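Local atomic coordinates of salicylic acid-binding protein 2 (Nicotiana tabacum, PDB entry 1XKL), a protein that hydrolyses methyl salicylate to salicylic acid and methanol, releasing the active hormone that triggers systemic acquired resistance in plant innate immunity. Residues A13-W18 / S174-S179; K74-G79 / A100-A105. One frame throughout, in Å; residues are numbered along the deposited sequence.

Interaction 1. Residues A13-W18 / S174-S179; sequences ACHGGW and SLVRPS. With STH (2-amino-4H-1,3-benzoxathiin-4-ol), chain E.
In this alpha/beta hydrolase, the loop that follows strand 6-10 borders the active-site pocket, and Cys14 and Trp18 of that loop meet Leu175 to Ser179, which lead out of helix 166-175. One backbone hydrogen bond ties the two: Arg177 N donates to Cys14 O at 3.1 Å. The same oxygen also takes a CA-H...O contact from Val176. A second such contact runs the other way, with Cys14 CA 3.0 Å from Arg177 O. Cys14 SG lies beside its own backbone N (chi1 -61°), which brings the sulfur close to Arg177 O as well. That carbonyl oxygen is buried and has no hydrogen-bond partner in the model.

Trp18 and Leu175 form the apolar part. Leu175 CD1 sits over one face of the indole, 3.7 Å from the centroid of the five-membered ring, in a CH-pi contact. Leu175 CB lies by Trp18 CE2 and CZ2, and Gly16 O lies over the opposite face, displaced toward the rim. Water 1 joins the same two residues at the indole edge. It accepts from Trp18 NE1 and donates to Leu175 O. Leu175 also packs on Leu175 of the second subunit, so this end of the contact lies against a neighbouring subunit.

Arg177 turns its guanidinium away to the carbonyls of Gly43 and Asp45. His15 ND1 donates to Ala13 O at 2.9 Å, with the acceptor in the imidazole plane, and His15 NE2 is bonded to Tyr161. Two bonds thus fix the turn of the ring. Ala13 is a salicylate-binding residue. Its N lies 3.1 Å from S7 of the bound benzoxathiin, and its CB comes unusually close to Ser179 OG, at 3.0 Å.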
ATOM      1  N   ALA A  13     -25.232 -14.789  -6.005  1.00 14.76           N
ATOM      2  CA  ALA A  13     -24.518 -13.690  -5.374  1.00 14.86           C
ATOM      3  C   ALA A  13     -23.019 -13.906  -5.245  1.00 14.11           C
ATOM      4  O   ALA A  13     -22.551 -15.006  -4.935  1.00 14.00           O
ATOM      5  CB  ALA A  13     -25.118 -13.412  -4.004  1.00 14.79           C
ATOM      6  N   CYS A  14     -22.274 -12.830  -5.474  1.00 14.80           N
ATOM      7  CA  CYS A  14     -20.822 -12.857  -5.382  1.00 13.40           C
ATOM      8  C   CYS A  14     -20.171 -13.635  -6.523  1.00 14.61           C
ATOM      9  O   CYS A  14     -18.949 -13.760  -6.556  1.00 14.63           O
ATOM     10  CB  CYS A  14     -20.381 -13.449  -4.039  1.00 11.83           C
ATOM     11  SG  CYS A  14     -20.940 -12.547  -2.556  1.00 18.16           S
ATOM     12  N   HIS A  15     -20.976 -14.161  -7.447  1.00 12.89           N
ATOM     13  CA  HIS A  15     -20.434 -14.917  -8.579  1.00 13.71           C
ATOM     14  C   HIS A  15     -20.648 -14.197  -9.906  1.00 13.69           C
ATOM     15  O   HIS A  15     -20.992 -13.016  -9.922  1.00 12.59           O
ATOM     16  CB  HIS A  15     -21.047 -16.324  -8.627  1.00 12.83           C
ATOM     17  CG  HIS A  15     -20.559 -17.225  -7.534  1.00 14.46           C
ATOM     18  ND1 HIS A  15     -20.807 -16.980  -6.200  1.00 13.65           N
ATOM     19  CD2 HIS A  15     -19.788 -18.340  -7.575  1.00 14.52           C
ATOM     20  CE1 HIS A  15     -20.206 -17.900  -5.466  1.00 13.18           C
ATOM     21  NE2 HIS A  15     -19.581 -18.738  -6.276  1.00 15.68           N
ATOM     22  N   GLY A  16     -20.426 -14.899 -11.016  1.00 14.80           N
ATOM     23  CA  GLY A  16     -20.597 -14.291 -12.331  1.00 14.58           C
ATOM     24  C   GLY A  16     -20.789 -15.314 -13.443  1.00 14.76           C
ATOM     25  O   GLY A  16     -20.850 -16.512 -13.180  1.00 13.15           O
ATOM     26  N   GLY A  17     -20.884 -14.852 -14.687  1.00 14.87           N
ATOM     27  CA  GLY A  17     -21.064 -15.773 -15.798  1.00 15.34           C
ATOM     28  C   GLY A  17     -20.017 -16.872 -15.805  1.00 15.29           C
ATOM     29  O   GLY A  17     -20.271 -17.994 -16.244  1.00 15.76           O
ATOM     30  N   TRP A  18     -18.831 -16.550 -15.302  1.00 15.65           N
ATOM     31  CA  TRP A  18     -17.746 -17.513 -15.260  1.00 14.57           C
ATOM     32  C   TRP A  18     -18.107 -18.822 -14.552  1.00 17.22           C
ATOM     33  O   TRP A  18     -17.570 -19.874 -14.895  1.00 15.71           O
ATOM     34  CB  TRP A  18     -16.531 -16.908 -14.567  1.00 14.08           C
ATOM     35  CG  TRP A  18     -16.782 -16.472 -13.157  1.00 14.17           C
ATOM     36  CD1 TRP A  18     -17.120 -15.217 -12.732  1.00 14.70           C
ATOM     37  CD2 TRP A  18     -16.659 -17.274 -11.976  1.00 14.75           C
ATOM     38  NE1 TRP A  18     -17.204 -15.185 -11.358  1.00 15.61           N
ATOM     39  CE2 TRP A  18     -16.925 -16.434 -10.869  1.00 15.20           C
ATOM     40  CE3 TRP A  18     -16.347 -18.618 -11.744  1.00 15.38           C
ATOM     41  CZ2 TRP A  18     -16.886 -16.895  -9.550  1.00 14.20           C
ATOM     42  CZ3 TRP A  18     -16.308 -19.082 -10.433  1.00 14.76           C
ATOM     43  CH2 TRP A  18     -16.575 -18.219  -9.350  1.00 13.98           C
ATOM     44  N   SER A 174     -10.564 -16.388  -6.343  1.00 19.75           N
ATOM     45  CA  SER A 174      -9.954 -15.279  -7.067  1.00 18.19           C
ATOM     46  C   SER A 174     -10.957 -14.467  -7.879  1.00 17.33           C
ATOM     47  O   SER A 174     -10.589 -13.464  -8.481  1.00 19.20           O
ATOM     48  CB  SER A 174      -8.870 -15.793  -8.010  1.00 18.03           C
ATOM     49  OG  SER A 174      -9.458 -16.510  -9.078  1.00 19.47           O
ATOM     50  N   LEU A 175     -12.221 -14.882  -7.904  1.00 14.65           N
ATOM     51  CA  LEU A 175     -13.210 -14.151  -8.691  1.00 12.66           C
ATOM     52  C   LEU A 175     -14.420 -13.622  -7.937  1.00 12.27           C
ATOM     53  O   LEU A 175     -15.134 -12.761  -8.452  1.00 12.81           O
ATOM     54  CB  LEU A 175     -13.700 -15.021  -9.845  1.00 11.76           C
ATOM     55  CG  LEU A 175     -12.666 -15.339 -10.930  1.00 13.47           C
ATOM     56  CD1 LEU A 175     -13.240 -16.363 -11.910  1.00 11.47           C
ATOM     57  CD2 LEU A 175     -12.292 -14.056 -11.651  1.00 10.47           C
ATOM     58  N   VAL A 176     -14.665 -14.129  -6.733  1.00 13.37           N
ATOM     59  CA  VAL A 176     -15.821 -13.671  -5.968  1.00 13.56           C
ATOM     60  C   VAL A 176     -15.761 -12.186  -5.656  1.00 13.72           C
ATOM     61  O   VAL A 176     -14.706 -11.649  -5.345  1.00 13.56           O
ATOM     62  CB  VAL A 176     -15.988 -14.438  -4.630  1.00 15.61           C
ATOM     63  CG1 VAL A 176     -16.406 -15.870  -4.908  1.00 15.29           C
ATOM     64  CG2 VAL A 176     -14.708 -14.387  -3.818  1.00 15.61           C
ATOM     65  N   ARG A 177     -16.907 -11.525  -5.751  1.00 15.01           N
ATOM     66  CA  ARG A 177     -16.983 -10.108  -5.463  1.00 14.61           C
ATOM     67  C   ARG A 177     -18.142  -9.853  -4.510  1.00 16.95           C
ATOM     68  O   ARG A 177     -19.026 -10.699  -4.346  1.00 16.23           O
ATOM     69  CB  ARG A 177     -17.191  -9.315  -6.757  1.00 15.00           C
ATOM     70  CG  ARG A 177     -16.030  -9.406  -7.757  1.00 15.20           C
ATOM     71  CD  ARG A 177     -16.406  -8.740  -9.072  1.00 16.28           C
ATOM     72  NE  ARG A 177     -16.650  -7.311  -8.897  1.00 14.32           N
ATOM     73  CZ  ARG A 177     -17.167  -6.518  -9.828  1.00 13.27           C
ATOM     74  NH1 ARG A 177     -17.504  -7.008 -11.011  1.00 16.24           N
ATOM     75  NH2 ARG A 177     -17.350  -5.229  -9.578  1.00 15.41           N
ATOM     76  N   PRO A 178     -18.153  -8.683  -3.858  1.00 17.54           N
ATOM     77  CA  PRO A 178     -19.257  -8.401  -2.937  1.00 17.67           C
ATOM     78  C   PRO A 178     -20.578  -8.196  -3.665  1.00 16.43           C
ATOM     79  O   PRO A 178     -20.601  -7.700  -4.787  1.00 15.37           O
ATOM     80  CB  PRO A 178     -18.791  -7.138  -2.208  1.00 19.76           C
ATOM     81  CG  PRO A 178     -17.877  -6.470  -3.214  1.00 20.11           C
ATOM     82  CD  PRO A 178     -17.120  -7.632  -3.808  1.00 17.72           C
ATOM     83  N   SER A 179     -21.680  -8.617  -3.055  1.00 15.27           N
ATOM     84  CA  SER A 179     -22.976  -8.391  -3.675  1.00 16.88           C
ATOM     85  C   SER A 179     -23.950  -7.964  -2.581  1.00 17.66           C
ATOM     86  O   SER A 179     -23.556  -7.255  -1.652  1.00 17.85           O
ATOM     87  CB  SER A 179     -23.476  -9.636  -4.440  1.00 18.37           C
ATOM     88  OG  SER A 179     -24.001 -10.641  -3.600  1.00 22.39           O
TER
HETATM   89  C8  STH E 297     -26.898 -16.268  -2.356  1.00 18.18           C
HETATM   90  O8  STH E 297     -27.716 -15.193  -2.192  1.00 19.41           O
HETATM   91  C1  STH E 297     -26.590 -17.201  -1.234  1.00 19.22           C
HETATM   92  C2  STH E 297     -25.685 -18.354  -1.467  1.00 17.57           C
HETATM   93  C3  STH E 297     -25.392 -19.242  -0.393  1.00 18.39           C
HETATM   94  C4  STH E 297     -25.944 -19.011   0.906  1.00 18.29           C
HETATM   95  C5  STH E 297     -26.810 -17.899   1.142  1.00 16.41           C
HETATM   96  C6  STH E 297     -27.118 -17.003   0.096  1.00 14.09           C
HETATM   97  C7  STH E 297     -25.681 -17.956  -3.872  1.00 19.09           C
HETATM   98  O2  STH E 297     -25.128 -18.616  -2.745  1.00 17.99           O
HETATM   99  N7  STH E 297     -24.690 -17.871  -4.840  1.00 18.77           N
HETATM  100  S7  STH E 297     -26.353 -16.509  -3.628  1.00 25.17           S
HETATM  101  O   HOH W   1     -17.504 -12.593  -9.739  1.00 20.45           O

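Interaction 2. Residues K74-G79 / A100-A105; sequences KVILVG and AAVFLA
Strands 75-79 and 100-104 run parallel, with axes 4.7 Å apart and inclined by 18°. They are neighbours in the central parallel sheet of the alpha/beta hydrolase fold. Helix 83-93 links them in a beta-alpha-beta unit. Leu77 pairs with Ala101, Val78 with Val102 and Gly79 with Phe103. Four backbone hydrogen bonds hold this register. Leu77 N donates to Ala100 O at 3.2 Å, and Leu77 O accepts from Val102 N at 2.7 Å. Gly79 N donates to Val102 O at 2.8 Å, and Gly79 O accepts from Leu104 N at 2.9 Å. Leu77 and Gly79 therefore each use both N and O toward the second strand. Val78 bonds instead to Val8 of strand 6-10, on the other flank.

Gly79 opens the GxSxG sequence of the nucleophile elbow, whose serine is the catalytic Ser81. Its bonds to Val102 and Leu104 are the last of this pairing before the turn.

Ile76, Val78 and Val102 point to one face of the sheet, where Ile255 of helix 245-258 packs on Ile76 and Val102. Leu77, Ala101 and Phe103 point to the other, against helix 83-93. There Leu77 meets Leu87 and Ala90, and Met91 touches both Ala101 and Phe103.

The side chains of Val78 and Val102 leave the sheet together as neighbours. Each has CG1 anti to the backbone N (chi1 -177° and -175°). In Val78 this places CG2 on the flank facing its neighbour, 4.1 Å from Val102 CB. Val102 CG2 reaches back along the strands to Ile76 CG2, at 4.3 Å.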
ATOM      1  N   LYS A  74     -37.989 -17.661 -27.912  1.00 33.72           N
ATOM      2  CA  LYS A  74     -38.167 -17.875 -26.486  1.00 29.70           C
ATOM      3  C   LYS A  74     -36.898 -18.458 -25.870  1.00 27.97           C
ATOM      4  O   LYS A  74     -36.040 -18.982 -26.580  1.00 26.27           O
ATOM      5  CB  LYS A  74     -39.363 -18.802 -26.254  1.00 28.01           C
ATOM      6  CG  LYS A  74     -40.655 -18.272 -26.874  1.00 27.78           C
ATOM      7  CD  LYS A  74     -41.802 -19.263 -26.762  1.00 28.49           C
ATOM      8  CE  LYS A  74     -42.223 -19.474 -25.310  1.00 28.58           C
ATOM      9  NZ  LYS A  74     -43.328 -20.484 -25.200  1.00 25.21           N
ATOM     10  N   VAL A  75     -36.767 -18.360 -24.551  1.00 24.11           N
ATOM     11  CA  VAL A  75     -35.583 -18.882 -23.887  1.00 21.91           C
ATOM     12  C   VAL A  75     -35.926 -19.720 -22.665  1.00 21.29           C
ATOM     13  O   VAL A  75     -37.079 -19.803 -22.250  1.00 21.52           O
ATOM     14  CB  VAL A  75     -34.643 -17.745 -23.418  1.00 23.01           C
ATOM     15  CG1 VAL A  75     -34.367 -16.785 -24.553  1.00 20.37           C
ATOM     16  CG2 VAL A  75     -35.256 -17.021 -22.228  1.00 21.30           C
ATOM     17  N   ILE A  76     -34.900 -20.345 -22.102  1.00 19.43           N
ATOM     18  CA  ILE A  76     -35.036 -21.153 -20.907  1.00 17.76           C
ATOM     19  C   ILE A  76     -34.139 -20.479 -19.882  1.00 16.45           C
ATOM     20  O   ILE A  76     -32.914 -20.417 -20.056  1.00 15.18           O
ATOM     21  CB  ILE A  76     -34.543 -22.597 -21.143  1.00 19.48           C
ATOM     22  CG1 ILE A  76     -35.382 -23.255 -22.238  1.00 22.12           C
ATOM     23  CG2 ILE A  76     -34.627 -23.401 -19.852  1.00 18.70           C
ATOM     24  CD1 ILE A  76     -34.787 -24.527 -22.788  1.00 25.13           C
ATOM     25  N   LEU A  77     -34.753 -19.954 -18.825  1.00 14.82           N
ATOM     26  CA  LEU A  77     -34.012 -19.268 -17.771  1.00 14.03           C
ATOM     27  C   LEU A  77     -33.539 -20.241 -16.707  1.00 16.97           C
ATOM     28  O   LEU A  77     -34.301 -21.090 -16.235  1.00 19.62           O
ATOM     29  CB  LEU A  77     -34.881 -18.186 -17.115  1.00 14.89           C
ATOM     30  CG  LEU A  77     -35.103 -16.892 -17.898  1.00 17.69           C
ATOM     31  CD1 LEU A  77     -36.077 -15.990 -17.162  1.00 18.24           C
ATOM     32  CD2 LEU A  77     -33.759 -16.185 -18.056  1.00 16.40           C
ATOM     33  N   VAL A  78     -32.272 -20.130 -16.341  1.00 13.79           N
ATOM     34  CA  VAL A  78     -31.720 -20.985 -15.309  1.00 12.65           C
ATOM     35  C   VAL A  78     -31.069 -20.065 -14.284  1.00 13.46           C
ATOM     36  O   VAL A  78     -30.086 -19.381 -14.575  1.00 12.59           O
ATOM     37  CB  VAL A  78     -30.697 -21.984 -15.894  1.00 13.11           C
ATOM     38  CG1 VAL A  78     -30.178 -22.916 -14.797  1.00 11.40           C
ATOM     39  CG2 VAL A  78     -31.371 -22.807 -16.997  1.00  9.52           C
ATOM     40  N   GLY A  79     -31.661 -20.030 -13.094  1.00 13.19           N
ATOM     41  CA  GLY A  79     -31.160 -19.186 -12.033  1.00 13.06           C
ATOM     42  C   GLY A  79     -30.564 -19.984 -10.900  1.00 13.10           C
ATOM     43  O   GLY A  79     -31.169 -20.923 -10.384  1.00 15.77           O
ATOM     44  N   ALA A 100     -39.687 -22.007 -19.696  1.00 21.48           N
ATOM     45  CA  ALA A 100     -39.733 -22.426 -18.314  1.00 21.09           C
ATOM     46  C   ALA A 100     -38.612 -21.756 -17.550  1.00 19.67           C
ATOM     47  O   ALA A 100     -37.610 -21.336 -18.135  1.00 19.69           O
ATOM     48  CB  ALA A 100     -39.590 -23.938 -18.223  1.00 22.65           C
ATOM     49  N   ALA A 101     -38.793 -21.660 -16.240  1.00 16.65           N
ATOM     50  CA  ALA A 101     -37.804 -21.058 -15.368  1.00 16.48           C
ATOM     51  C   ALA A 101     -37.273 -22.155 -14.463  1.00 16.17           C
ATOM     52  O   ALA A 101     -38.036 -22.835 -13.781  1.00 17.35           O
ATOM     53  CB  ALA A 101     -38.447 -19.943 -14.537  1.00 15.56           C
ATOM     54  N   VAL A 102     -35.960 -22.330 -14.464  1.00 15.57           N
ATOM     55  CA  VAL A 102     -35.331 -23.358 -13.654  1.00 14.56           C
ATOM     56  C   VAL A 102     -34.588 -22.731 -12.480  1.00 15.00           C
ATOM     57  O   VAL A 102     -33.750 -21.837 -12.662  1.00 16.06           O
ATOM     58  CB  VAL A 102     -34.334 -24.190 -14.505  1.00 12.96           C
ATOM     59  CG1 VAL A 102     -33.773 -25.340 -13.687  1.00 10.97           C
ATOM     60  CG2 VAL A 102     -35.041 -24.717 -15.743  1.00 13.02           C
ATOM     61  N   PHE A 103     -34.909 -23.201 -11.277  1.00 13.25           N
ATOM     62  CA  PHE A 103     -34.288 -22.709 -10.059  1.00 14.31           C
ATOM     63  C   PHE A 103     -33.350 -23.759  -9.494  1.00 13.64           C
ATOM     64  O   PHE A 103     -33.784 -24.738  -8.888  1.00 14.48           O
ATOM     65  CB  PHE A 103     -35.366 -22.325  -9.022  1.00 13.18           C
ATOM     66  CG  PHE A 103     -36.273 -21.204  -9.473  1.00 11.39           C
ATOM     67  CD1 PHE A 103     -37.331 -21.451 -10.343  1.00 11.60           C
ATOM     68  CD2 PHE A 103     -36.037 -19.891  -9.062  1.00 11.37           C
ATOM     69  CE1 PHE A 103     -38.135 -20.409 -10.798  1.00 10.79           C
ATOM     70  CE2 PHE A 103     -36.834 -18.845  -9.512  1.00  8.71           C
ATOM     71  CZ  PHE A 103     -37.881 -19.101 -10.380  1.00  7.61           C
ATOM     72  N   LEU A 104     -32.057 -23.554  -9.715  1.00 14.73           N
ATOM     73  CA  LEU A 104     -31.035 -24.483  -9.243  1.00 14.78           C
ATOM     74  C   LEU A 104     -30.581 -24.050  -7.857  1.00 16.06           C
ATOM     75  O   LEU A 104     -29.904 -23.031  -7.716  1.00 15.52           O
ATOM     76  CB  LEU A 104     -29.841 -24.476 -10.207  1.00 14.03           C
ATOM     77  CG  LEU A 104     -28.611 -25.269  -9.791  1.00 13.15           C
ATOM     78  CD1 LEU A 104     -28.942 -26.769  -9.738  1.00 14.71           C
ATOM     79  CD2 LEU A 104     -27.494 -25.004 -10.803  1.00 13.38           C
ATOM     80  N   ALA A 105     -30.961 -24.826  -6.842  1.00 15.43           N
ATOM     81  CA  ALA A 105     -30.611 -24.532  -5.461  1.00 15.05           C
ATOM     82  C   ALA A 105     -30.659 -23.016  -5.285  1.00 15.09           C
ATOM     83  O   ALA A 105     -29.744 -22.406  -4.741  1.00 15.91           O
ATOM     84  CB  ALA A 105     -29.221 -25.060  -5.149  1.00 14.05           C
TER

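How the interactions relate
Interactions 1 and 2 approach one active site from different parts of the fold. Their centres are about 19 Å apart and their nearest atoms about 9 Å, so they do not touch. Interaction 2 lies in the core sheet and leads through strand 75-80 to the nucleophile Ser81. Interaction 1 reaches the pocket at its Ala13 end, where the side chain of Ala13 is about 6 Å from that of Ser81. His238 of the charge relay lies near both: its side chain is about 6 Å from that of His15 and about 7 Å from that of Leu104. The Leu104 side chain is also about 7 Å from that of Asp210, but about 10 Å from the bound benzoxathiin.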